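Local coordinates for 3-oxoacyl-[acyl-carrier-protein] synthase 3 (PDB 2X3E) that probably catalyses the first condensation of fatty acid synthesis, joining an acetyl group from acetyl-CoA to two carbons from malonyl-ACP, at residues A79-D84 with G138-S143. The protein carries 1 engineered substitution. Numbering follows the deposited sequence.
Sequences ATSTGD and GVDTFS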
loop_
_atom_site.group_PDB
_atom_site.type_symbol
_atom_site.label_atom_id
_atom_site.label_comp_id
_atom_site.label_asym_id
_atom_site.label_seq_id
_atom_site.Cartn_x
_atom_site.Cartn_y
_atom_site.Cartn_z
ATOM N N ALA A 79 3.144 6.284 -2.469
ATOM C CA ALA A 79 2.180 6.587 -1.416
ATOM C C ALA A 79 1.068 7.404 -2.064
ATOM O O ALA A 79 1.296 8.557 -2.441
ATOM C CB ALA A 79 2.845 7.367 -0.299
ATOM N N THR A 80 -0.110 6.795 -2.227
ATOM C CA THR A 80 -1.238 7.426 -2.931
ATOM C C THR A 80 -2.590 6.860 -2.499
ATOM O O THR A 80 -2.685 5.702 -2.085
ATOM C CB THR A 80 -1.119 7.283 -4.484
ATOM O OG1 THR A 80 -2.086 8.119 -5.129
ATOM C CG2 THR A 80 -1.327 5.838 -4.953
ATOM N N SER A 81 -3.619 7.699 -2.591
ATOM C CA SER A 81 -5.019 7.287 -2.435
ATOM C C SER A 81 -5.795 7.475 -3.750
ATOM O O SER A 81 -7.017 7.341 -3.781
ATOM C CB SER A 81 -5.692 8.112 -1.338
ATOM O OG SER A 81 -4.944 8.070 -0.138
ATOM N N THR A 82 -5.077 7.799 -4.824
ATOM C CA THR A 82 -5.693 8.128 -6.105
ATOM C C THR A 82 -4.900 7.457 -7.213
ATOM O O THR A 82 -4.419 8.109 -8.150
ATOM C CB THR A 82 -5.744 9.653 -6.311
ATOM O OG1 THR A 82 -4.445 10.208 -6.070
ATOM C CG2 THR A 82 -6.744 10.286 -5.358
ATOM N N GLY A 83 -4.746 6.140 -7.084
ATOM C CA GLY A 83 -4.049 5.342 -8.087
ATOM C C GLY A 83 -4.783 5.381 -9.415
ATOM O O GLY A 83 -5.977 5.668 -9.457
ATOM N N ASP A 84 -4.060 5.093 -10.495
ATOM C CA ASP A 84 -4.626 5.107 -11.839
ATOM C C ASP A 84 -5.714 4.046 -12.011
ATOM O O ASP A 84 -6.652 4.250 -12.783
ATOM C CB ASP A 84 -3.545 4.872 -12.904
ATOM C CG ASP A 84 -2.494 5.980 -12.958
ATOM O OD1 ASP A 84 -2.672 7.053 -12.340
ATOM O OD2 ASP A 84 -1.465 5.758 -13.635
ATOM N N GLY A 138 5.420 10.401 -3.101
ATOM C CA GLY A 138 4.143 10.869 -2.574
ATOM C C GLY A 138 3.402 11.563 -3.698
ATOM O O GLY A 138 3.878 12.559 -4.221
ATOM N N VAL A 139 2.255 11.016 -4.094
ATOM C CA VAL A 139 1.487 11.554 -5.213
ATOM C C VAL A 139 -0.003 11.411 -4.960
ATOM O O VAL A 139 -0.466 10.364 -4.513
ATOM C CB VAL A 139 1.845 10.848 -6.549
ATOM C CG1 VAL A 139 1.683 9.313 -6.445
ATOM C CG2 VAL A 139 1.015 11.413 -7.703
ATOM N N ASP A 140 -0.750 12.466 -5.254
ATOM C CA ASP A 140 -2.198 12.402 -5.218
ATOM C C ASP A 140 -2.804 13.390 -6.212
ATOM O O ASP A 140 -2.255 14.474 -6.445
ATOM C CB ASP A 140 -2.718 12.652 -3.792
ATOM C CG ASP A 140 -2.926 11.360 -2.999
ATOM O OD1 ASP A 140 -3.591 10.444 -3.515
ATOM O OD2 ASP A 140 -2.444 11.264 -1.846
ATOM N N THR A 141 -3.919 12.983 -6.806
ATOM C CA THR A 141 -4.687 13.809 -7.728
ATOM C C THR A 141 -6.123 13.936 -7.206
ATOM O O THR A 141 -7.100 13.571 -7.883
ATOM C CB THR A 141 -4.687 13.221 -9.148
ATOM O OG1 THR A 141 -5.023 11.829 -9.091
ATOM C CG2 THR A 141 -3.313 13.392 -9.801
ATOM N N PHE A 142 -6.236 14.468 -5.993
ATOM C CA PHE A 142 -7.531 14.628 -5.331
ATOM C C PHE A 142 -8.550 15.438 -6.120
ATOM O O PHE A 142 -9.747 15.223 -5.947
ATOM C CB PHE A 142 -7.367 15.239 -3.931
ATOM C CG PHE A 142 -7.384 14.227 -2.823
ATOM C CD1 PHE A 142 -6.586 13.097 -2.886
ATOM C CD2 PHE A 142 -8.200 14.404 -1.709
ATOM C CE1 PHE A 142 -6.597 12.161 -1.864
ATOM C CE2 PHE A 142 -8.216 13.472 -0.687
ATOM C CZ PHE A 142 -7.408 12.346 -0.765
ATOM N N SER A 143 -8.103 16.356 -6.974
ATOM C CA SER A 143 -9.048 17.149 -7.781
ATOM C C SER A 143 -9.999 16.264 -8.588
ATOM O O SER A 143 -11.146 16.643 -8.813
ATOM C CB SER A 143 -8.329 18.126 -8.716
ATOM O OG SER A 143 -7.794 17.464 -9.850
HETATM O O HOH W 1 -2.504 9.174 -0.030
#
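T82 holds OG1 between its own backbone N and carbonyl carbon (chi1 51°), which points the hydroxyl at D140, while D140, with an unusual chi1 of -93°, swings its carboxylate over to the 79-84 segment. The two side chains cross at about a right angle. OG1 of T82 donates to OD1 of D140 at 2.7 Å, on the anti lone pair, and accepts from the backbone N of T141 at 2.9 Å, so one hydroxyl serves as donor and acceptor at once. The syn lone pair of OD1 takes the backbone N-H of S81 (N to OD1 2.9 Å, 160° at the hydrogen). An aspartate suits this place because its carboxylate can take that N-H where the chain no longer pairs as a regular strand, and so probably stands in for a backbone carbonyl; its OD2 reaches the N of A283 and a water that bridges to OG of S81. T80 OG1 lies 2.8 Å from the carbonyl O of V139 and accepts from the N of T82 in an ST turn, since a hydroxyl on a short side chain can reach the N two residues on. Beside this polar cluster, CG2 of T82 packs 3.7 Å from CD1 of F142, and CB of S81 meets the edge of the ring; C87 of the second subunit packs on both S81 and F142. At the start of the contact, the small A79 and G138 form a parallel bridge, with V139 N donating to A79 O at 3.1 Å, nearly straight. Between side chains, D140 is about 7 Å from A112, an engineered residue at a predicted active-site position, and F142 about 7 Å from N280, also predicted active-site. The contact thus joins neighbouring parallel strands 75-79 and 133-140, and the loop after the first, in a sheet of the thiolase-like fold.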